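Long-range contacts in mannosephosphate isomerase, putative (Archaeoglobus fulgidus, PDB 1ZX5), which probably interconverts D-mannose 6-phosphate and D-fructose 6-phosphate as a zinc-dependent type 1 mannose-6-phosphate isomerase of the cupin superfamily: residues A11-V16 and K29-S34; S43-R48 and S187-L192; K126-A131 and A177-R182; T238-I243 and S283-S288. All blocks are in the same frame, centred on the assembly; numbering follows the deposited sequence.

Contact 1: A11-V16 and K29-S34. With ACY (acetic acid), chain F.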
loop_
_atom_site.group_PDB
_atom_site.type_symbol
_atom_site.label_atom_id
_atom_site.label_comp_id
_atom_site.label_asym_id
_atom_site.label_seq_id
_atom_site.Cartn_x
_atom_site.Cartn_y
_atom_site.Cartn_z
ATOM N N ALA A 11 -8.831 -9.742 12.873
ATOM C CA ALA A 11 -10.000 -9.983 13.723
ATOM C C ALA A 11 -11.160 -9.016 13.429
ATOM O O ALA A 11 -12.332 -9.389 13.535
ATOM C CB ALA A 11 -9.595 -9.878 15.179
ATOM N N GLN A 12 -10.815 -7.774 13.083
ATOM C CA GLN A 12 -11.784 -6.717 12.783
ATOM C C GLN A 12 -11.243 -5.840 11.660
ATOM O O GLN A 12 -10.028 -5.746 11.471
ATOM C CB GLN A 12 -12.114 -5.868 14.038
ATOM C CG GLN A 12 -10.913 -5.351 14.838
ATOM C CD GLN A 12 -11.279 -4.344 15.941
ATOM O OE1 GLN A 12 -12.185 -4.572 16.746
ATOM N NE2 GLN A 12 -10.559 -3.227 15.980
ATOM N N GLU A 13 -12.150 -5.209 10.917
ATOM C CA GLU A 13 -11.784 -4.283 9.839
ATOM C C GLU A 13 -11.120 -3.018 10.433
ATOM O O GLU A 13 -11.440 -2.600 11.534
ATOM C CB GLU A 13 -13.041 -3.937 9.011
ATOM C CG GLU A 13 -14.190 -3.300 9.852
ATOM C CD GLU A 13 -15.616 -3.715 9.403
ATOM O OE1 GLU A 13 -15.754 -4.547 8.466
ATOM O OE2 GLU A 13 -16.602 -3.216 9.999
ATOM N N ASN A 14 -10.174 -2.457 9.697
ATOM C CA ASN A 14 -9.437 -1.276 10.102
ATOM C C ASN A 14 -9.635 -0.204 9.022
ATOM O O ASN A 14 -8.787 -0.011 8.149
ATOM C CB ASN A 14 -7.957 -1.638 10.315
ATOM C CG ASN A 14 -7.169 -0.545 11.039
ATOM O OD1 ASN A 14 -7.719 0.493 11.412
ATOM N ND2 ASN A 14 -5.866 -0.771 11.221
ATOM N N LEU A 15 -10.773 0.481 9.094
ATOM C CA LEU A 15 -11.217 1.409 8.048
ATOM C C LEU A 15 -11.004 2.861 8.437
ATOM O O LEU A 15 -10.976 3.189 9.620
ATOM C CB LEU A 15 -12.698 1.176 7.704
ATOM C CG LEU A 15 -13.085 -0.284 7.407
ATOM C CD1 LEU A 15 -14.595 -0.406 7.091
ATOM C CD2 LEU A 15 -12.205 -0.883 6.274
ATOM N N VAL A 16 -10.850 3.716 7.424
ATOM C CA VAL A 16 -10.649 5.154 7.611
ATOM C C VAL A 16 -11.655 5.907 6.754
ATOM O O VAL A 16 -11.693 5.732 5.533
ATOM C CB VAL A 16 -9.192 5.607 7.234
ATOM C CG1 VAL A 16 -8.951 7.065 7.606
ATOM C CG2 VAL A 16 -8.145 4.707 7.919
ATOM N N LYS A 29 -15.814 -5.280 2.058
ATOM C CA LYS A 29 -15.922 -5.802 3.417
ATOM C C LYS A 29 -17.354 -6.189 3.800
ATOM O O LYS A 29 -17.648 -6.367 4.986
ATOM C CB LYS A 29 -15.355 -4.800 4.435
ATOM C CG LYS A 29 -13.962 -4.261 4.102
ATOM C CD LYS A 29 -12.915 -5.358 4.094
ATOM C CE LYS A 29 -11.519 -4.794 3.869
ATOM N NZ LYS A 29 -10.522 -5.907 3.980
ATOM N N GLY A 30 -18.242 -6.293 2.807
ATOM C CA GLY A 30 -19.575 -6.867 3.006
ATOM C C GLY A 30 -20.675 -5.952 3.513
ATOM O O GLY A 30 -21.691 -6.441 4.007
ATOM N N PHE A 31 -20.512 -4.632 3.401
ATOM C CA PHE A 31 -21.597 -3.724 3.798
ATOM C C PHE A 31 -21.733 -2.507 2.882
ATOM O O PHE A 31 -20.903 -2.287 2.019
ATOM C CB PHE A 31 -21.527 -3.350 5.302
ATOM C CG PHE A 31 -20.327 -2.483 5.694
ATOM C CD1 PHE A 31 -20.508 -1.152 6.073
ATOM C CD2 PHE A 31 -19.036 -3.010 5.723
ATOM C CE1 PHE A 31 -19.410 -0.337 6.456
ATOM C CE2 PHE A 31 -17.934 -2.211 6.100
ATOM C CZ PHE A 31 -18.127 -0.871 6.470
ATOM N N ARG A 32 -22.806 -1.743 3.048
ATOM C CA ARG A 32 -23.047 -0.548 2.237
ATOM C C ARG A 32 -22.744 0.687 3.061
ATOM O O ARG A 32 -23.405 0.932 4.063
ATOM C CB ARG A 32 -24.503 -0.488 1.783
ATOM C CG ARG A 32 -24.856 -1.454 0.704
ATOM C CD ARG A 32 -26.323 -1.298 0.280
ATOM N NE ARG A 32 -26.585 -0.037 -0.420
ATOM C CZ ARG A 32 -27.495 0.863 -0.045
ATOM N NH1 ARG A 32 -28.247 0.660 1.038
ATOM N NH2 ARG A 32 -27.662 1.973 -0.756
ATOM N N GLN A 33 -21.746 1.451 2.635
ATOM C CA GLN A 33 -21.374 2.697 3.300
ATOM C C GLN A 33 -20.525 3.533 2.359
ATOM O O GLN A 33 -19.487 3.064 1.870
ATOM C CB GLN A 33 -20.571 2.419 4.577
ATOM C CG GLN A 33 -20.289 3.670 5.424
ATOM C CD GLN A 33 -21.551 4.416 5.768
ATOM O OE1 GLN A 33 -22.459 3.862 6.387
ATOM N NE2 GLN A 33 -21.631 5.676 5.353
ATOM N N SER A 34 -20.950 4.768 2.113
ATOM C CA SER A 34 -20.084 5.730 1.416
ATOM C C SER A 34 -19.129 6.433 2.402
ATOM O O SER A 34 -19.343 6.401 3.617
ATOM C CB SER A 34 -20.914 6.760 0.646
ATOM O OG SER A 34 -21.826 7.393 1.514
HETATM C C ACY F . -11.193 -6.929 7.450
HETATM O O ACY F . -12.426 -6.814 7.687
HETATM O OXT ACY F . -10.534 -6.139 6.748
HETATM C CH3 ACY F . -10.466 -8.094 8.053
#
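Leu15 brings its CD1 methyl up to the rim of the Phe31 ring, 3.6 Å from CZ and close to the ring plane, so the aromatic meets the methyl with its edge. The two side chains approach from opposite directions: Leu15 from the start of strand 15-17, Phe31 from the loop that follows helix 24-28. That helix ends in a Schellman motif with Gly30 as its C' residue, and the turn of the chain there delivers Phe31 to the strand. Glu13 lies beside this pair, its chain bent at chi2 (-144°), with OE1 4.0 Å from Phe31 CE2; carboxylate and ring planes are 33° apart. The Glu13 and Lys29 chains run side by side with their ends pointing opposite ways, and Glu13 OE1 comes to 4.1 Å from the aliphatic Lys29 CB, not to the amine. The Lys29 chain runs on past Glu13, and NZ donates a 2.8 Å hydrogen bond to OXT of an acetate, probably from the crystallisation liquor, whose O is 3.2 Å from Glu13 CB. The same amine forms a salt bridge with Glu41, a hydrogen bond to the carbonyl of Gly272 and a cation-pi contact with Tyr273. Leu15 and Phe31 thus make an apolar contact, Glu13 adds a carboxylate oxygen resting against carbon, and no direct hydrogen bond joins the segments; the lysine charge is answered from elsewhere.

Contact 2: S43-R48 and S187-L192; sequences SAHTSR and SSNSTL
A chi1 of -166° turns the His45 ring away from its own amide nitrogen, and Asn189 does the same with its carboxamide at -172°, so the two flat groups converge, their planes 83° apart. His45 opens a type I beta turn that runs to Arg48, in the loop between strands 36-41 and 51-54; Asn189, in the 187-192 segment, is the centre of an inverse gamma turn. Asn189 OD1 reaches the CB side of the histidine, 3.5 Å from His45 CB, and lies near the ring plane at the CD2 edge. Thr191 comes from another direction: its CG2 methyl sits over one face of the imidazole, displaced toward the rim, while Thr191 OG1 is 3.6 Å from His45 NE2 without a bond between them. Both polar atoms turn to Glu114, NE2 to one carboxylate oxygen and OG1 to the other, so a single acidic side chain ties the two segments together.

Within its own turn the ring is steadied at ND1, which accepts from Ser47 N at 3.2 Å, the donor tilted from the ring plane. Ahead of it, Ser43 OG takes the N-H of His45 in an ST turn and donates to Arg48 O at 2.7 Å, approaching that carbonyl from above its plane. These bonds fix the shape of the turn that presents His45 to the other segment. Between the segments a water completes the join, accepting from Ala44 N at 2.8 Å and donating to Asn189 OD1 at 2.9 Å.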
loop_
_atom_site.group_PDB
_atom_site.type_symbol
_atom_site.label_atom_id
_atom_site.label_comp_id
_atom_site.label_asym_id
_atom_site.label_seq_id
_atom_site.Cartn_x
_atom_site.Cartn_y
_atom_site.Cartn_z
ATOM N N SER A 43 -1.918 -3.453 9.669
ATOM C CA SER A 43 -1.203 -2.267 10.093
ATOM C C SER A 43 -0.539 -2.479 11.446
ATOM O O SER A 43 -1.205 -2.832 12.423
ATOM C CB SER A 43 -2.146 -1.074 10.176
ATOM O OG SER A 43 -1.547 -0.030 10.932
ATOM N N ALA A 44 0.775 -2.261 11.486
ATOM C CA ALA A 44 1.480 -2.083 12.750
ATOM C C ALA A 44 1.858 -0.607 12.944
ATOM O O ALA A 44 2.828 -0.299 13.629
ATOM C CB ALA A 44 2.704 -2.966 12.819
ATOM N N HIS A 45 1.104 0.297 12.325
ATOM C CA HIS A 45 1.316 1.720 12.524
ATOM C C HIS A 45 0.630 2.154 13.819
ATOM O O HIS A 45 -0.559 1.907 14.017
ATOM C CB HIS A 45 0.801 2.520 11.324
ATOM C CG HIS A 45 1.274 3.940 11.305
ATOM N ND1 HIS A 45 0.686 4.932 12.066
ATOM C CD2 HIS A 45 2.300 4.530 10.645
ATOM C CE1 HIS A 45 1.320 6.075 11.861
ATOM N NE2 HIS A 45 2.300 5.857 11.002
ATOM N N THR A 46 1.387 2.794 14.706
ATOM C CA THR A 46 0.887 3.139 16.050
ATOM C C THR A 46 -0.383 4.010 16.071
ATOM O O THR A 46 -1.151 3.949 17.029
ATOM C CB THR A 46 1.983 3.771 16.935
ATOM O OG1 THR A 46 2.434 4.990 16.333
ATOM C CG2 THR A 46 3.166 2.813 17.080
ATOM N N SER A 47 -0.620 4.799 15.023
ATOM C CA SER A 47 -1.826 5.628 14.974
ATOM C C SER A 47 -3.087 4.786 14.754
ATOM O O SER A 47 -4.195 5.212 15.090
ATOM C CB SER A 47 -1.704 6.719 13.895
ATOM O OG SER A 47 -1.781 6.175 12.573
ATOM N N ARG A 48 -2.912 3.575 14.221
ATOM C CA ARG A 48 -4.036 2.816 13.696
ATOM C C ARG A 48 -3.675 1.323 13.520
ATOM O O ARG A 48 -3.707 0.793 12.409
ATOM C CB ARG A 48 -4.462 3.502 12.382
ATOM C CG ARG A 48 -5.703 3.005 11.712
ATOM C CD ARG A 48 -6.549 4.150 11.166
ATOM N NE ARG A 48 -5.818 5.307 10.637
ATOM C CZ ARG A 48 -6.291 6.555 10.692
ATOM N NH1 ARG A 48 -5.581 7.560 10.184
ATOM N NH2 ARG A 48 -7.469 6.807 11.267
ATOM N N SER A 187 3.399 0.593 1.165
ATOM C CA SER A 187 4.425 1.595 1.417
ATOM C C SER A 187 5.286 1.238 2.617
ATOM O O SER A 187 5.023 0.255 3.305
ATOM C CB SER A 187 3.794 2.962 1.626
ATOM O OG SER A 187 3.021 2.987 2.821
ATOM N N SER A 188 6.326 2.039 2.846
ATOM C CA SER A 188 7.006 2.091 4.140
ATOM C C SER A 188 5.962 2.229 5.242
ATOM O O SER A 188 4.840 2.701 5.002
ATOM C CB SER A 188 7.944 3.299 4.211
ATOM O OG SER A 188 8.732 3.400 3.034
ATOM N N ASN A 189 6.333 1.817 6.447
ATOM C CA ASN A 189 5.457 1.969 7.590
ATOM C C ASN A 189 5.481 3.423 8.091
ATOM O O ASN A 189 6.011 3.725 9.162
ATOM C CB ASN A 189 5.840 0.981 8.704
ATOM C CG ASN A 189 4.831 0.976 9.831
ATOM O OD1 ASN A 189 3.661 1.337 9.629
ATOM N ND2 ASN A 189 5.269 0.578 11.025
ATOM N N SER A 190 4.918 4.313 7.284
ATOM C CA SER A 190 4.912 5.747 7.542
ATOM C C SER A 190 3.802 6.385 6.734
ATOM O O SER A 190 3.532 5.982 5.602
ATOM C CB SER A 190 6.250 6.391 7.163
ATOM O OG SER A 190 6.188 7.806 7.276
ATOM N N THR A 191 3.174 7.397 7.320
ATOM C CA THR A 191 2.100 8.144 6.660
ATOM C C THR A 191 2.490 9.602 6.343
ATOM O O THR A 191 1.620 10.404 6.000
ATOM C CB THR A 191 0.835 8.193 7.558
ATOM O OG1 THR A 191 1.229 8.579 8.885
ATOM C CG2 THR A 191 0.157 6.826 7.613
ATOM N N LEU A 192 3.766 9.962 6.463
ATOM C CA LEU A 192 4.169 11.340 6.153
ATOM C C LEU A 192 3.779 11.695 4.727
ATOM O O LEU A 192 4.151 10.999 3.779
ATOM C CB LEU A 192 5.672 11.564 6.337
ATOM C CG LEU A 192 6.213 11.563 7.760
ATOM C CD1 LEU A 192 7.716 11.758 7.727
ATOM C CD2 LEU A 192 5.531 12.627 8.623
HETATM O O HOH W 1 2.095 -1.044 9.345
#

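Contact 3: K126-A131 and A177-R182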
loop_
_atom_site.group_PDB
_atom_site.type_symbol
_atom_site.label_atom_id
_atom_site.label_comp_id
_atom_site.label_asym_id
_atom_site.label_seq_id
_atom_site.Cartn_x
_atom_site.Cartn_y
_atom_site.Cartn_z
ATOM N N LYS A 126 -10.369 1.327 -14.017
ATOM C CA LYS A 126 -10.010 2.353 -14.979
ATOM C C LYS A 126 -10.309 3.728 -14.391
ATOM O O LYS A 126 -11.463 4.152 -14.271
ATOM C CB LYS A 126 -10.685 2.097 -16.334
ATOM C CG LYS A 126 -10.555 0.604 -16.738
ATOM C CD LYS A 126 -10.530 0.310 -18.245
ATOM C CE LYS A 126 -11.907 0.321 -18.847
ATOM N NZ LYS A 126 -11.825 0.340 -20.352
ATOM N N GLY A 127 -9.245 4.403 -13.985
ATOM C CA GLY A 127 -9.352 5.694 -13.325
ATOM C C GLY A 127 -8.184 6.523 -13.791
ATOM O O GLY A 127 -7.605 6.238 -14.840
ATOM N N LYS A 128 -7.830 7.535 -13.007
ATOM C CA LYS A 128 -6.705 8.397 -13.346
ATOM C C LYS A 128 -5.686 8.467 -12.218
ATOM O O LYS A 128 -6.023 8.820 -11.084
ATOM C CB LYS A 128 -7.196 9.798 -13.704
ATOM C CG LYS A 128 -7.660 9.927 -15.135
ATOM C CD LYS A 128 -8.675 11.045 -15.299
ATOM C CE LYS A 128 -8.874 11.349 -16.774
ATOM N NZ LYS A 128 -10.309 11.630 -17.140
ATOM N N ALA A 129 -4.451 8.106 -12.541
ATOM C CA ALA A 129 -3.328 8.270 -11.641
ATOM C C ALA A 129 -2.473 9.436 -12.143
ATOM O O ALA A 129 -2.296 9.616 -13.350
ATOM C CB ALA A 129 -2.509 6.987 -11.575
ATOM N N TYR A 130 -1.967 10.237 -11.211
ATOM C CA TYR A 130 -1.125 11.391 -11.544
ATOM C C TYR A 130 0.181 11.249 -10.795
ATOM O O TYR A 130 0.160 11.060 -9.587
ATOM C CB TYR A 130 -1.812 12.695 -11.133
ATOM C CG TYR A 130 -3.174 12.895 -11.752
ATOM C CD1 TYR A 130 -3.322 13.623 -12.936
ATOM C CD2 TYR A 130 -4.325 12.364 -11.151
ATOM C CE1 TYR A 130 -4.576 13.820 -13.508
ATOM C CE2 TYR A 130 -5.588 12.546 -11.723
ATOM C CZ TYR A 130 -5.703 13.277 -12.897
ATOM O OH TYR A 130 -6.945 13.468 -13.472
ATOM N N ALA A 131 1.308 11.339 -11.493
ATOM C CA ALA A 131 2.609 11.129 -10.854
ATOM C C ALA A 131 3.760 11.779 -11.620
ATOM O O ALA A 131 4.002 11.447 -12.789
ATOM C CB ALA A 131 2.874 9.612 -10.645
ATOM N N ALA A 177 -1.280 12.075 -7.137
ATOM C CA ALA A 177 -2.694 12.156 -6.809
ATOM C C ALA A 177 -3.419 11.068 -7.612
ATOM O O ALA A 177 -2.819 10.385 -8.465
ATOM C CB ALA A 177 -3.262 13.546 -7.150
ATOM N N GLY A 178 -4.712 10.915 -7.339
ATOM C CA GLY A 178 -5.551 9.964 -8.053
ATOM C C GLY A 178 -6.966 10.490 -8.148
ATOM O O GLY A 178 -7.346 11.386 -7.400
ATOM N N GLU A 179 -7.742 9.931 -9.069
ATOM C CA GLU A 179 -9.130 10.333 -9.267
ATOM C C GLU A 179 -9.912 9.158 -9.838
ATOM O O GLU A 179 -9.523 8.590 -10.856
ATOM C CB GLU A 179 -9.198 11.535 -10.215
ATOM C CG GLU A 179 -10.584 12.055 -10.471
ATOM C CD GLU A 179 -10.583 13.290 -11.381
ATOM O OE1 GLU A 179 -9.930 13.272 -12.455
ATOM O OE2 GLU A 179 -11.243 14.289 -11.014
ATOM N N GLY A 180 -11.012 8.804 -9.182
ATOM C CA GLY A 180 -11.845 7.689 -9.610
ATOM C C GLY A 180 -11.052 6.394 -9.630
ATOM O O GLY A 180 -11.283 5.530 -10.477
ATOM N N LEU A 181 -10.125 6.272 -8.683
ATOM C CA LEU A 181 -9.093 5.253 -8.709
ATOM C C LEU A 181 -9.138 4.357 -7.477
ATOM O O LEU A 181 -9.084 4.852 -6.342
ATOM C CB LEU A 181 -7.715 5.918 -8.810
ATOM C CG LEU A 181 -6.545 5.046 -9.263
ATOM C CD1 LEU A 181 -6.645 4.710 -10.755
ATOM C CD2 LEU A 181 -5.227 5.749 -8.934
ATOM N N ARG A 182 -9.236 3.047 -7.719
ATOM C CA ARG A 182 -9.216 2.031 -6.667
ATOM C C ARG A 182 -7.856 1.360 -6.700
ATOM O O ARG A 182 -7.423 0.876 -7.741
ATOM C CB ARG A 182 -10.296 0.981 -6.910
ATOM C CG ARG A 182 -11.697 1.552 -6.939
ATOM C CD ARG A 182 -12.657 0.557 -7.523
ATOM N NE ARG A 182 -14.018 1.071 -7.489
ATOM C CZ ARG A 182 -15.085 0.399 -7.926
ATOM N NH1 ARG A 182 -14.953 -0.816 -8.445
ATOM N NH2 ARG A 182 -16.288 0.942 -7.847
HETATM O O HOH W 2 -12.805 5.668 -12.535
#
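A three-stranded antiparallel sheet places strand 128-131 at its centre and strand 176-179 at one margin, and the pair is stitched by four backbone hydrogen bonds. Lys128 and Glu179 form one hydrogen-bonded pair, Lys128 N to Glu179 O and Glu179 N to Lys128 O, each 2.9 Å; Tyr130 and Ala177 form the next, and Ala129 faces Gly178 between them as a non-hydrogen-bonded pair.

On the face that carries Lys128, Tyr130, Ala177 and Glu179, the phenol crosses the glutamate. Glu179 is stretched out, a chi1 of -179° carrying CG straight away from the amide nitrogen, and passes the ring with CB at its edge, 4.0 Å from Tyr130 CE2. Tyr130 OH then donates to Glu179 OE1 at 3.2 Å, meeting the oxygen from above the carboxylate plane. Lys128 lies alongside Glu179 and points the same way, but its methylene CD, not its amine, comes to 3.8 Å from Glu179 OE1; the opposite charges may still attract weakly. Lys154, which lines the fructofuranose pocket, makes a cation-pi contact with the Tyr130 ring.

At Gly180 and Leu181, both facing Ala92, a G1 beta bulge passes the chain from this sheet into strand 181-188 of the larger one. The end of Leu181 turns back toward strand 128-131, so that CD2 lies 4.0 Å from Ala129 CB, on the Ala129 face. Gly127 lies against the bulge, its CA making a CA-H...O contact of 3.4 Å with Gly180 O. The same carbonyl accepts from Asn125 and from a water that also donates to Lys126 O.

Contact 4: T238-I243 and S283-S288; sequences TGTAEI and SFTVES
Ile243 lays its branched CB over one face of the Phe284 ring, 4.1 Å from the centroid, and its CG2 methyl comes to 3.6 Å from Phe284 CZ. The ring can meet the isoleucine with its face because Phe284 CG is placed between the backbone N and carbonyl carbon (chi1 56°), which folds the aromatic back toward the neighbouring strand. The other arm of Ile243 runs along the same face to Val286, where CD1 rests against the fork of the valine, 3.8 Å from CG2. Ala241 is next in line, its CB 4.2 Å from Val286 CG2. Phe7 meets the Phe284 ring edge to face, and Val237 touches Val286 from the next sheet.

Thr240, Glu242, Thr285 and Glu287 occupy the opposite face. Thr240 CG2 nestles 3.7 Å from Thr285 CB, while Thr240 OG1 touches the methylene Glu287 CG at 3.4 Å and is hydrogen-bonded to a water at 2.7 Å, which also reaches Glu287 OE2 weakly. That carboxylate forms a salt bridge with Arg262.

Strands 240-244 and 283-288 run antiparallel in the cupin domain, joined by six backbone hydrogen bonds; that from Ile243 N to Phe284 O is almost straight, at 173°. Bonding across the pair thus rests on the main chain, with hydrocarbon contacts on the face of Ala241, Ile243, Phe284 and Val286 and mixed methyl, hydroxyl and carboxylate contacts on the more exposed one.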
loop_
_atom_site.group_PDB
_atom_site.type_symbol
_atom_site.label_atom_id
_atom_site.label_comp_id
_atom_site.label_asym_id
_atom_site.label_seq_id
_atom_site.Cartn_x
_atom_site.Cartn_y
_atom_site.Cartn_z
ATOM N N THR A 238 -5.785 -20.690 -11.592
ATOM C CA THR A 238 -6.847 -21.489 -12.180
ATOM C C THR A 238 -6.608 -22.930 -11.751
ATOM O O THR A 238 -5.757 -23.604 -12.301
ATOM C CB THR A 238 -6.851 -21.367 -13.735
ATOM O OG1 THR A 238 -7.063 -19.996 -14.092
ATOM C CG2 THR A 238 -7.973 -22.174 -14.337
ATOM N N GLY A 239 -7.346 -23.393 -10.754
ATOM C CA GLY A 239 -7.041 -24.673 -10.120
ATOM C C GLY A 239 -6.160 -24.427 -8.904
ATOM O O GLY A 239 -6.404 -23.500 -8.134
ATOM N N THR A 240 -5.111 -25.230 -8.759
ATOM C CA THR A 240 -4.239 -25.176 -7.588
ATOM C C THR A 240 -2.867 -24.628 -7.954
ATOM O O THR A 240 -2.251 -25.092 -8.909
ATOM C CB THR A 240 -4.104 -26.564 -6.903
ATOM O OG1 THR A 240 -5.410 -27.055 -6.581
ATOM C CG2 THR A 240 -3.260 -26.485 -5.602
ATOM N N ALA A 241 -2.399 -23.635 -7.202
ATOM C CA ALA A 241 -1.067 -23.099 -7.420
ATOM C C ALA A 241 -0.285 -23.152 -6.124
ATOM O O ALA A 241 -0.806 -22.830 -5.053
ATOM C CB ALA A 241 -1.128 -21.663 -7.938
ATOM N N GLU A 242 0.975 -23.555 -6.233
ATOM C CA GLU A 242 1.882 -23.526 -5.108
ATOM C C GLU A 242 2.558 -22.163 -5.022
ATOM O O GLU A 242 3.015 -21.619 -6.024
ATOM C CB GLU A 242 2.921 -24.639 -5.228
ATOM C CG GLU A 242 3.915 -24.639 -4.077
ATOM C CD GLU A 242 4.794 -25.861 -4.046
ATOM O OE1 GLU A 242 5.389 -26.228 -5.086
ATOM O OE2 GLU A 242 4.898 -26.464 -2.970
ATOM N N ILE A 243 2.638 -21.623 -3.816
ATOM C CA ILE A 243 3.242 -20.316 -3.614
ATOM C C ILE A 243 4.364 -20.415 -2.584
ATOM O O ILE A 243 4.193 -21.042 -1.540
ATOM C CB ILE A 243 2.156 -19.272 -3.202
ATOM C CG1 ILE A 243 1.153 -19.086 -4.350
ATOM C CG2 ILE A 243 2.794 -17.922 -2.784
ATOM C CD1 ILE A 243 0.160 -17.982 -4.117
ATOM N N SER A 283 6.171 -22.663 2.068
ATOM C CA SER A 283 5.252 -22.657 0.946
ATOM C C SER A 283 3.897 -23.241 1.320
ATOM O O SER A 283 3.734 -23.859 2.371
ATOM C CB SER A 283 5.826 -23.426 -0.237
ATOM O OG SER A 283 5.983 -24.770 0.111
ATOM N N PHE A 284 2.937 -23.046 0.426
ATOM C CA PHE A 284 1.563 -23.451 0.648
ATOM C C PHE A 284 0.881 -23.458 -0.715
ATOM O O PHE A 284 1.437 -22.948 -1.701
ATOM C CB PHE A 284 0.874 -22.457 1.601
ATOM C CG PHE A 284 0.932 -21.018 1.134
ATOM C CD1 PHE A 284 -0.107 -20.475 0.386
ATOM C CD2 PHE A 284 2.025 -20.208 1.444
ATOM C CE1 PHE A 284 -0.068 -19.143 -0.037
ATOM C CE2 PHE A 284 2.083 -18.888 1.003
ATOM C CZ PHE A 284 1.026 -18.352 0.266
ATOM N N THR A 285 -0.317 -24.023 -0.779
ATOM C CA THR A 285 -1.100 -23.916 -2.003
ATOM C C THR A 285 -2.314 -23.007 -1.842
ATOM O O THR A 285 -2.853 -22.845 -0.741
ATOM C CB THR A 285 -1.540 -25.291 -2.553
ATOM O OG1 THR A 285 -2.450 -25.911 -1.634
ATOM C CG2 THR A 285 -0.338 -26.192 -2.799
ATOM N N VAL A 286 -2.707 -22.391 -2.955
ATOM C CA VAL A 286 -3.959 -21.648 -3.061
ATOM C C VAL A 286 -4.783 -22.300 -4.178
ATOM O O VAL A 286 -4.228 -22.761 -5.182
ATOM C CB VAL A 286 -3.738 -20.125 -3.298
ATOM C CG1 VAL A 286 -2.841 -19.568 -2.214
ATOM C CG2 VAL A 286 -3.098 -19.851 -4.649
ATOM N N GLU A 287 -6.100 -22.379 -3.984
ATOM C CA GLU A 287 -6.953 -23.016 -4.967
ATOM C C GLU A 287 -8.167 -22.165 -5.293
ATOM O O GLU A 287 -8.909 -21.746 -4.403
ATOM C CB GLU A 287 -7.391 -24.407 -4.496
ATOM C CG GLU A 287 -8.091 -25.197 -5.575
ATOM C CD GLU A 287 -8.922 -26.338 -5.023
ATOM O OE1 GLU A 287 -9.072 -26.424 -3.789
ATOM O OE2 GLU A 287 -9.413 -27.163 -5.824
ATOM N N SER A 288 -8.391 -21.963 -6.587
ATOM C CA SER A 288 -9.477 -21.122 -7.059
ATOM C C SER A 288 -9.921 -21.579 -8.440
ATOM O O SER A 288 -9.095 -21.989 -9.263
ATOM C CB SER A 288 -9.004 -19.664 -7.113
ATOM O OG SER A 288 -10.059 -18.794 -7.457
HETATM O O HOH W 3 -7.283 -27.989 -8.224
#

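Contacts 1 and 2 are neighbours: Asn14 ND2 lies 2.9 Å from Arg48 O, probably a hydrogen bond, and Val16 CG2 packs against Arg48 NE. Contacts 2 and 3 share strand 181-188, contact 3 meeting its beginning and contact 2 its end, on opposite sides of the chain's centre and about 22 Å apart between centres. Along the chain, contact 3 is nested within the loop that contact 2 closes. Contact 3 is near the bound beta-L-fructofuranose, with the Glu179 side chain about 6 Å from the sugar. Contact 4 stands apart in the C-terminal cupin domain, its centre about 27 Å from that of contact 1 and 31 Å from that of contact 3.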